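Local coordinates for protein membrane-bound protease PH1510 (Pyrococcus horikoshii, PDB 6M4B) that cleaves proteins, among them a stomatin homolog in vitro, preferentially near hydrophobic or aromatic residues, as a membrane-bound serine protease whose N-terminal protease domain is the part present here, at residues A[106-111]-A[124-129]. The protein carries 1 engineered substitution. Numbering follows the deposited sequence.
Sequences CRPILG and KITNYF
Thr-126 OG1 meets Pro-108 across the contact while hydrogen-bonded to the carbonyl O of Pro-122, four residues earlier and just before helix 123-139. Its chi1 of -60° sets OG1 beside the backbone N, where it can reach that carbonyl, and the same oxygen lies 4.0 Å from CG of Pro-108. The two side chains cross at about a right angle, and threonine suits the place because its hydroxyl, bonded to that carbonyl, is a compact group against which the apolar ring can lie. Pro-108 CB also makes a loose apolar contact with CD2 of Phe-129, 4.5 Å away and oblique to the ring; the rigid proline and flat phenylalanine rings both offer apolar surface here, and Ile-151 of helix 144-152 touches both, as well as Thr-126. Within the helix, CD1 of Tyr-128 lies over the centre of one face of the phenylalanine, and CG2 of Ile-125 meets its edge. The domain belongs to the ClpP/crotonase clan, and this contact joins the loop leading into the hairpin of strands 109-112 and 118-120 to helix 123-139, which follows the hairpin. Residues 106-110 are part of the substrate-binding site, and Lys-124, in the first turn of the helix, is the proton donor/acceptor; the nucleophile position is occupied by the engineered Ala-83. Phe-129 reaches on to Ala-53, another substrate-binding residue. Across the dimer, Lys-124 makes a cation-pi contact with Tyr-195 of the second subunit.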
loop_
_atom_site.group_PDB
_atom_site.type_symbol
_atom_site.label_atom_id
_atom_site.label_comp_id
_atom_site.label_asym_id
_atom_site.label_seq_id
_atom_site.Cartn_x
_atom_site.Cartn_y
_atom_site.Cartn_z
ATOM N N CYS A 106 4.765 16.118 -8.328
ATOM C CA CYS A 106 5.382 15.001 -7.540
ATOM C C CYS A 106 6.632 14.367 -8.188
ATOM O O CYS A 106 6.934 13.179 -7.902
ATOM C CB CYS A 106 4.318 13.884 -7.353
ATOM S SG CYS A 106 2.733 14.504 -6.822
ATOM N N ARG A 107 7.312 15.091 -9.070
ATOM C CA ARG A 107 8.555 14.581 -9.640
ATOM C C ARG A 107 9.449 14.191 -8.476
ATOM O O ARG A 107 9.756 15.047 -7.649
ATOM C CB ARG A 107 9.277 15.580 -10.533
ATOM C CG ARG A 107 10.330 14.844 -11.376
ATOM C CD ARG A 107 11.176 15.794 -12.214
ATOM N NE ARG A 107 10.425 16.654 -13.144
ATOM C CZ ARG A 107 9.790 16.232 -14.239
ATOM N NH1 ARG A 107 9.746 14.939 -14.551
ATOM N NH2 ARG A 107 9.161 17.107 -15.025
ATOM N N PRO A 108 9.795 12.886 -8.355
ATOM C CA PRO A 108 10.616 12.478 -7.198
ATOM C C PRO A 108 12.056 12.944 -7.405
ATOM O O PRO A 108 12.672 12.658 -8.454
ATOM C CB PRO A 108 10.483 10.940 -7.157
ATOM C CG PRO A 108 10.016 10.554 -8.510
ATOM C CD PRO A 108 9.494 11.752 -9.247
ATOM N N ILE A 109 12.520 13.731 -6.448
ATOM C CA ILE A 109 13.852 14.308 -6.457
ATOM C C ILE A 109 14.600 14.010 -5.144
ATOM O O ILE A 109 13.997 13.863 -4.094
ATOM C CB ILE A 109 13.802 15.823 -6.682
ATOM C CG1 ILE A 109 13.246 16.561 -5.434
ATOM C CG2 ILE A 109 13.074 16.116 -7.991
ATOM C CD1 ILE A 109 13.168 18.071 -5.559
ATOM N N LEU A 110 15.912 13.875 -5.221
ATOM C CA LEU A 110 16.728 13.471 -4.050
ATOM C C LEU A 110 17.197 14.696 -3.253
ATOM O O LEU A 110 17.364 14.627 -2.052
ATOM C CB LEU A 110 17.912 12.599 -4.527
ATOM C CG LEU A 110 17.620 11.353 -5.376
ATOM C CD1 LEU A 110 18.883 10.481 -5.559
ATOM C CD2 LEU A 110 16.521 10.540 -4.736
ATOM N N GLY A 111 17.404 15.817 -3.941
ATOM C CA GLY A 111 17.898 17.056 -3.356
ATOM C C GLY A 111 18.680 17.812 -4.435
ATOM O O GLY A 111 18.451 17.626 -5.633
ATOM N N LYS A 124 14.322 3.654 -12.005
ATOM C CA LYS A 124 13.591 2.569 -11.369
ATOM C C LYS A 124 12.770 3.032 -10.175
ATOM O O LYS A 124 11.648 2.592 -9.972
ATOM C CB LYS A 124 14.521 1.444 -10.923
ATOM C CG LYS A 124 14.861 0.568 -12.117
ATOM C CD LYS A 124 15.599 -0.742 -11.931
ATOM C CE LYS A 124 15.523 -1.287 -10.545
ATOM N NZ LYS A 124 16.250 -2.557 -10.503
ATOM N N ILE A 125 13.383 3.863 -9.354
ATOM C CA ILE A 125 12.680 4.446 -8.235
ATOM C C ILE A 125 11.508 5.314 -8.751
ATOM O O ILE A 125 10.445 5.284 -8.191
ATOM C CB ILE A 125 13.650 5.203 -7.290
ATOM C CG1 ILE A 125 14.496 4.191 -6.554
ATOM C CG2 ILE A 125 12.901 6.043 -6.264
ATOM C CD1 ILE A 125 13.725 3.365 -5.521
ATOM N N THR A 126 11.711 6.005 -9.853
ATOM C CA THR A 126 10.696 6.840 -10.418
ATOM C C THR A 126 9.540 5.937 -10.837
ATOM O O THR A 126 8.394 6.248 -10.564
ATOM C CB THR A 126 11.230 7.692 -11.582
ATOM O OG1 THR A 126 12.288 8.527 -11.109
ATOM C CG2 THR A 126 10.123 8.567 -12.227
ATOM N N ASN A 127 9.844 4.844 -11.513
ATOM C CA ASN A 127 8.799 3.950 -11.997
ATOM C C ASN A 127 8.038 3.317 -10.858
ATOM O O ASN A 127 6.872 3.054 -10.999
ATOM C CB ASN A 127 9.313 2.877 -12.949
ATOM C CG ASN A 127 9.752 3.447 -14.301
ATOM O OD1 ASN A 127 9.277 4.469 -14.772
ATOM N ND2 ASN A 127 10.707 2.779 -14.905
ATOM N N TYR A 128 8.731 3.046 -9.776
ATOM C CA TYR A 128 8.114 2.553 -8.586
ATOM C C TYR A 128 7.016 3.525 -8.060
ATOM O O TYR A 128 5.906 3.104 -7.729
ATOM C CB TYR A 128 9.185 2.302 -7.539
ATOM C CG TYR A 128 8.630 1.872 -6.234
ATOM C CD1 TYR A 128 8.216 2.831 -5.293
ATOM C CD2 TYR A 128 8.485 0.552 -5.921
ATOM C CE1 TYR A 128 7.642 2.445 -4.107
ATOM C CE2 TYR A 128 7.917 0.146 -4.704
ATOM C CZ TYR A 128 7.493 1.090 -3.815
ATOM O OH TYR A 128 6.997 0.710 -2.591
ATOM N N PHE A 129 7.352 4.801 -8.026
ATOM C CA PHE A 129 6.448 5.841 -7.602
ATOM C C PHE A 129 5.314 6.049 -8.557
ATOM O O PHE A 129 4.173 6.224 -8.109
ATOM C CB PHE A 129 7.182 7.157 -7.266
ATOM C CG PHE A 129 7.757 7.154 -5.891
ATOM C CD1 PHE A 129 6.903 7.160 -4.788
ATOM C CD2 PHE A 129 9.115 6.940 -5.674
ATOM C CE1 PHE A 129 7.408 7.054 -3.495
ATOM C CE2 PHE A 129 9.625 6.825 -4.385
ATOM C CZ PHE A 129 8.773 6.888 -3.297
#